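Chitin binding domain (Burkholderia pseudomallei, PDB 3UAM) probably binds chitin and, as a member of the AA10 family of lytic polysaccharide monooxygenases, may cleave such polysaccharides oxidatively. Local coordinates at residues A[24-29]-A[115-120]; A[106-111]-A[183-188]. All blocks are in the same frame, centred on the assembly; numbering follows the deposited sequence.

Contact 1: residues A[24-29]-A[115-120]; sequences VITPES and QISWSY
Residues 24-26 and 115-120 pair as antiparallel strands through a classic beta bulge, where an edge strand of the three-stranded sheet ends against its central strand. Ile25 and Thr26 both lie opposite Ser117. Ile25 N donates to Ser117 O at 2.9 Å, and Ser117 N returns a straighter bond to Thr26 O, also 2.9 Å, with an N-H...O angle of 169°. The extra residue shifts the register by one after the non-hydrogen-bonded pair Val24-Trp118.

On the inner face, CG2 of Val24 sits over the six-membered ring of Trp118, 3.5 Å from its centroid and 18° off the ring normal, a CH-pi contact. CG1 of Val24, anti to the backbone N (chi1 169°), turns instead to CG2 of Ile116 at 3.9 Å. Beyond the strand end, after a cis peptide bond, CD of Pro27 packs on CD1 of Ile116 at 3.7 Å. The indole NE1 is hydrogen-bonded to Tyr131.

The opposite face is more polar, though Ile25 lays CG2 against CB of Ser119 at 3.9 Å. Water 1 joins Thr26 OG1, Ser117 OG and Gln115 O, donating to the last at 2.7 Å, and so spans the two strands. The buried inner side is thus held by packing, whereas on the outer side the water probably satisfies the hydroxyls and carbonyl beside the bulge, with Ile25 as the aliphatic part.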
loop_
_atom_site.group_PDB
_atom_site.type_symbol
_atom_site.label_atom_id
_atom_site.label_comp_id
_atom_site.label_asym_id
_atom_site.label_seq_id
_atom_site.Cartn_x
_atom_site.Cartn_y
_atom_site.Cartn_z
ATOM N N VAL A 24 -1.973 -7.100 -1.989
ATOM C CA VAL A 24 -1.772 -7.876 -0.776
ATOM C C VAL A 24 -2.879 -8.917 -0.650
ATOM O O VAL A 24 -4.049 -8.596 -0.422
ATOM C CB VAL A 24 -1.716 -6.974 0.462
ATOM C CG1 VAL A 24 -1.775 -7.807 1.737
ATOM C CG2 VAL A 24 -0.450 -6.125 0.405
ATOM N N ILE A 25 -2.491 -10.177 -0.787
ATOM C CA ILE A 25 -3.446 -11.261 -0.783
ATOM C C ILE A 25 -3.741 -11.759 0.626
ATOM O O ILE A 25 -4.837 -12.278 0.858
ATOM C CB ILE A 25 -3.039 -12.427 -1.724
ATOM C CG1 ILE A 25 -1.671 -13.025 -1.366
ATOM C CG2 ILE A 25 -3.071 -11.952 -3.173
ATOM C CD1 ILE A 25 -1.451 -14.414 -1.956
ATOM N N THR A 26 -2.784 -11.656 1.548
ATOM C CA THR A 26 -3.043 -12.020 2.951
ATOM C C THR A 26 -2.189 -11.169 3.898
ATOM O O THR A 26 -1.047 -10.824 3.587
ATOM C CB THR A 26 -2.812 -13.513 3.252
ATOM O OG1 THR A 26 -1.610 -13.928 2.637
ATOM C CG2 THR A 26 -3.955 -14.418 2.710
ATOM N N PRO A 27 -2.782 -10.708 4.999
ATOM C CA PRO A 27 -4.217 -10.778 5.200
ATOM C C PRO A 27 -4.899 -10.040 4.056
ATOM O O PRO A 27 -4.324 -9.090 3.528
ATOM C CB PRO A 27 -4.437 -10.043 6.518
ATOM C CG PRO A 27 -3.254 -9.191 6.717
ATOM C CD PRO A 27 -2.117 -9.859 5.999
ATOM N N GLU A 28 -6.112 -10.456 3.710
ATOM C CA GLU A 28 -6.797 -9.930 2.559
ATOM C C GLU A 28 -6.894 -8.409 2.705
ATOM O O GLU A 28 -7.357 -7.894 3.736
ATOM C CB GLU A 28 -8.202 -10.524 2.425
ATOM C CG GLU A 28 -8.243 -12.002 2.042
ATOM C CD GLU A 28 -8.110 -12.965 3.226
ATOM O OE1 GLU A 28 -7.701 -12.576 4.343
ATOM O OE2 GLU A 28 -8.438 -14.151 3.029
ATOM N N SER A 29 -6.480 -7.706 1.662
ATOM C CA SER A 29 -6.596 -6.274 1.646
ATOM C C SER A 29 -8.079 -5.914 1.469
ATOM O O SER A 29 -8.900 -6.763 1.111
ATOM C CB SER A 29 -5.744 -5.680 0.529
ATOM O OG SER A 29 -6.336 -5.897 -0.731
ATOM N N GLN A 115 2.259 -11.782 9.070
ATOM C CA GLN A 115 2.903 -12.065 7.805
ATOM C C GLN A 115 2.077 -11.426 6.686
ATOM O O GLN A 115 0.866 -11.648 6.579
ATOM C CB GLN A 115 3.000 -13.579 7.627
ATOM C CG GLN A 115 3.999 -14.029 6.591
ATOM C CD GLN A 115 4.486 -15.444 6.853
ATOM O OE1 GLN A 115 3.787 -16.384 6.521
ATOM N NE2 GLN A 115 5.692 -15.595 7.458
ATOM N N ILE A 116 2.721 -10.609 5.874
ATOM C CA ILE A 116 2.083 -9.988 4.717
ATOM C C ILE A 116 2.560 -10.687 3.453
ATOM O O ILE A 116 3.786 -10.905 3.290
ATOM C CB ILE A 116 2.491 -8.513 4.563
ATOM C CG1 ILE A 116 2.301 -7.733 5.871
ATOM C CG2 ILE A 116 1.737 -7.858 3.395
ATOM C CD1 ILE A 116 0.886 -7.667 6.371
ATOM N N SER A 117 1.621 -11.060 2.576
ATOM C CA SER A 117 1.979 -11.611 1.283
ATOM C C SER A 117 1.456 -10.731 0.150
ATOM O O SER A 117 0.257 -10.493 0.040
ATOM C CB SER A 117 1.429 -13.027 1.101
ATOM O OG SER A 117 2.044 -13.963 1.976
ATOM N N TRP A 118 2.369 -10.298 -0.703
ATOM C CA TRP A 118 2.052 -9.693 -2.016
ATOM C C TRP A 118 2.085 -10.705 -3.122
ATOM O O TRP A 118 2.959 -11.569 -3.142
ATOM C CB TRP A 118 3.071 -8.646 -2.378
ATOM C CG TRP A 118 3.010 -7.401 -1.553
ATOM C CD1 TRP A 118 3.581 -7.171 -0.301
ATOM C CD2 TRP A 118 2.376 -6.139 -1.921
ATOM N NE1 TRP A 118 3.331 -5.895 0.108
ATOM C CE2 TRP A 118 2.598 -5.233 -0.814
ATOM C CE3 TRP A 118 1.653 -5.695 -3.027
ATOM C CZ2 TRP A 118 2.119 -3.933 -0.830
ATOM C CZ3 TRP A 118 1.183 -4.388 -3.028
ATOM C CH2 TRP A 118 1.409 -3.533 -1.952
ATOM N N SER A 119 1.138 -10.605 -4.061
ATOM C CA SER A 119 1.203 -11.349 -5.315
ATOM C C SER A 119 1.119 -10.352 -6.460
ATOM O O SER A 119 0.721 -9.202 -6.262
ATOM C CB SER A 119 0.094 -12.375 -5.423
ATOM O OG SER A 119 0.377 -13.301 -6.461
ATOM N N TYR A 120 1.485 -10.817 -7.647
ATOM C CA TYR A 120 1.749 -9.956 -8.779
ATOM C C TYR A 120 1.371 -10.644 -10.077
ATOM O O TYR A 120 1.180 -11.859 -10.138
ATOM C CB TYR A 120 3.256 -9.602 -8.871
ATOM C CG TYR A 120 3.906 -9.086 -7.613
ATOM C CD1 TYR A 120 3.770 -7.750 -7.220
ATOM C CD2 TYR A 120 4.670 -9.925 -6.809
ATOM C CE1 TYR A 120 4.371 -7.277 -6.077
ATOM C CE2 TYR A 120 5.279 -9.461 -5.658
ATOM C CZ TYR A 120 5.130 -8.133 -5.296
ATOM O OH TYR A 120 5.748 -7.670 -4.165
HETATM O O HOH W 1 0.660 -13.573 4.650
#

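Contact 2: residues A[106-111]-A[183-188]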
loop_
_atom_site.group_PDB
_atom_site.type_symbol
_atom_site.label_atom_id
_atom_site.label_comp_id
_atom_site.label_asym_id
_atom_site.label_seq_id
_atom_site.Cartn_x
_atom_site.Cartn_y
_atom_site.Cartn_z
ATOM N N HIS A 106 -9.728 -7.459 10.002
ATOM C CA HIS A 106 -9.016 -8.618 10.542
ATOM C C HIS A 106 -8.843 -8.503 12.041
ATOM O O HIS A 106 -8.320 -7.486 12.541
ATOM C CB HIS A 106 -7.635 -8.760 9.877
ATOM C CG HIS A 106 -7.704 -9.011 8.405
ATOM N ND1 HIS A 106 -7.972 -10.215 7.900
ATOM C CD2 HIS A 106 -7.584 -8.137 7.310
ATOM C CE1 HIS A 106 -8.004 -10.147 6.559
ATOM N NE2 HIS A 106 -7.763 -8.870 6.195
ATOM N N ALA A 107 -9.253 -9.542 12.765
ATOM C CA ALA A 107 -9.106 -9.575 14.224
ATOM C C ALA A 107 -7.624 -9.705 14.566
ATOM O O ALA A 107 -7.018 -10.719 14.244
ATOM C CB ALA A 107 -9.906 -10.732 14.840
ATOM N N VAL A 108 -7.038 -8.679 15.180
ATOM C CA VAL A 108 -5.606 -8.728 15.554
ATOM C C VAL A 108 -5.382 -8.254 16.996
ATOM O O VAL A 108 -6.311 -7.784 17.656
ATOM C CB VAL A 108 -4.715 -7.929 14.583
ATOM C CG1 VAL A 108 -4.696 -8.594 13.197
ATOM C CG2 VAL A 108 -5.166 -6.472 14.491
ATOM N N ARG A 109 -4.151 -8.408 17.462
ATOM C CA ARG A 109 -3.744 -8.054 18.816
ATOM C C ARG A 109 -2.432 -7.276 18.822
ATOM O O ARG A 109 -1.552 -7.490 17.965
ATOM C CB ARG A 109 -3.550 -9.328 19.641
ATOM C CG ARG A 109 -4.781 -10.199 19.755
ATOM C CD ARG A 109 -4.472 -11.431 20.593
ATOM N NE ARG A 109 -4.252 -11.064 21.983
ATOM C CZ ARG A 109 -5.218 -10.816 22.863
ATOM N NH1 ARG A 109 -6.486 -10.910 22.523
ATOM N NH2 ARG A 109 -4.913 -10.468 24.096
ATOM N N SER A 110 -2.300 -6.370 19.789
ATOM C CA SER A 110 -1.047 -5.649 19.997
ATOM C C SER A 110 0.131 -6.620 20.076
ATOM O O SER A 110 0.043 -7.650 20.742
ATOM C CB SER A 110 -1.129 -4.829 21.279
ATOM O OG SER A 110 -2.165 -3.871 21.174
ATOM N N GLY A 111 1.213 -6.297 19.365
ATOM C CA GLY A 111 2.441 -7.096 19.389
ATOM C C GLY A 111 2.485 -8.279 18.419
ATOM O O GLY A 111 3.562 -8.794 18.097
ATOM N N PHE A 183 6.372 -8.773 10.420
ATOM C CA PHE A 183 6.735 -7.843 11.483
ATOM C C PHE A 183 5.717 -7.901 12.617
ATOM O O PHE A 183 4.674 -8.537 12.490
ATOM C CB PHE A 183 6.845 -6.419 10.927
ATOM C CG PHE A 183 5.720 -6.021 10.012
ATOM C CD1 PHE A 183 4.534 -5.546 10.519
ATOM C CD2 PHE A 183 5.883 -6.064 8.626
ATOM C CE1 PHE A 183 3.511 -5.149 9.671
ATOM C CE2 PHE A 183 4.856 -5.680 7.769
ATOM C CZ PHE A 183 3.669 -5.221 8.293
ATOM N N ASN A 184 6.012 -7.214 13.710
ATOM C CA ASN A 184 5.108 -7.184 14.835
ATOM C C ASN A 184 4.249 -5.959 14.764
ATOM O O ASN A 184 4.761 -4.853 14.558
ATOM C CB ASN A 184 5.875 -7.178 16.145
ATOM C CG ASN A 184 6.626 -8.459 16.359
ATOM O OD1 ASN A 184 7.801 -8.548 16.022
ATOM N ND2 ASN A 184 5.941 -9.485 16.867
ATOM N N LEU A 185 2.947 -6.140 14.958
ATOM C CA LEU A 185 2.045 -5.005 15.056
ATOM C C LEU A 185 2.335 -4.240 16.347
ATOM O O LEU A 185 2.677 -4.850 17.364
ATOM C CB LEU A 185 0.571 -5.465 15.042
ATOM C CG LEU A 185 0.038 -6.119 13.771
ATOM C CD1 LEU A 185 -1.407 -6.603 13.955
ATOM C CD2 LEU A 185 0.161 -5.164 12.593
ATOM N N PRO A 186 2.173 -2.910 16.324
ATOM C CA PRO A 186 2.376 -2.121 17.543
ATOM C C PRO A 186 1.180 -2.236 18.499
ATOM O O PRO A 186 0.263 -3.010 18.256
ATOM C CB PRO A 186 2.516 -0.702 17.005
ATOM C CG PRO A 186 1.655 -0.695 15.787
ATOM C CD PRO A 186 1.687 -2.080 15.213
ATOM N N THR A 187 1.214 -1.461 19.574
ATOM C CA THR A 187 0.156 -1.418 20.582
ATOM C C THR A 187 -1.011 -0.525 20.138
ATOM O O THR A 187 -0.826 0.668 19.914
ATOM C CB THR A 187 0.735 -0.874 21.899
ATOM O OG1 THR A 187 1.797 -1.744 22.319
ATOM C CG2 THR A 187 -0.347 -0.762 23.017
ATOM N N ARG A 188 -2.193 -1.114 19.991
ATOM C CA ARG A 188 -3.403 -0.399 19.549
ATOM C C ARG A 188 -4.649 -1.092 20.120
ATOM O O ARG A 188 -4.595 -2.252 20.540
ATOM C CB ARG A 188 -3.529 -0.404 18.016
ATOM C CG ARG A 188 -2.473 0.339 17.194
ATOM C CD ARG A 188 -2.527 1.833 17.406
ATOM N NE ARG A 188 -1.641 2.565 16.514
ATOM C CZ ARG A 188 -0.326 2.724 16.679
ATOM N NH1 ARG A 188 0.303 2.174 17.705
ATOM N NH2 ARG A 188 0.378 3.428 15.800
HETATM O O HOH W 2 -4.849 -5.278 20.832
#
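Three direct hydrogen bonds tie the turn at Ser110 and Gly111 to residues 184-188. Asn184 ND2 donates to Gly111 O at 2.8 Å, with the acceptor close to the amide plane and the nitrogen almost in line with the carbonyl bond of Gly111. Asn184 CG stands beside its own backbone N (chi1 -66°), which brings the amide across to the glycine. Arg188 N donates to Ser110 OG at 3.0 Å with an angle of 161°, so that this hydroxyl receives a main-chain N-H. The third bond, Gly111 N to Leu185 O, is weak because its angle is only 126°.

Water 2 adds an indirect link, accepting from Ser110 N and donating to Arg188 O at 3.1 Å. Ser110 CA also makes a C-H...O contact with Pro186 O, 3.4 Å away. Gly111 takes a positive phi, which bends the chain so that its N and O both face residues 184-185.

Beneath this polar layer the packing is small. CD1 of Leu185 reaches CB of Val108 at 3.6 Å and lies nearly as close to both valine methyls, the two side chains crossing at about a right angle. On the far side of residues 184-188, Arg188 NH1 bonds back to Thr187 O at 2.9 Å, while CG of Pro186 lies over one guanidinium face, toward its rim.

Phe215 of strand 205-215 touches Val108, Leu185 and Arg188, and Leu114 of strand 113-121 touches Leu185. The contact therefore joins the turn between strands 106-108 and 113-121 to the loop leaving strand 179-184, beside Phe215 of the larger mixed sheet.

In the fold
The centres of contacts 1 and 2 lie about 16 Å apart, and their segments alternate along the chain: 24-29, 106-111, 115-120, then 183-188. Strand 113-121, the middle of the three-stranded sheet, relates them: it pairs with strand 21-26 in contact 1 and with strand 179-184, whose end enters contact 2. Residues 106-111 lead straight into it, while strand 106-108 itself belongs to the larger mixed sheet. The contacts also touch directly, through a probable hydrogen bond from His106 NE2 to Glu28 O and packing of Ile116 on Phe183. Contact 1 thus builds the three-stranded sheet and contact 2 ties its far strand to the mixed sheet, consistent with the beta-sandwich core of LPMOs.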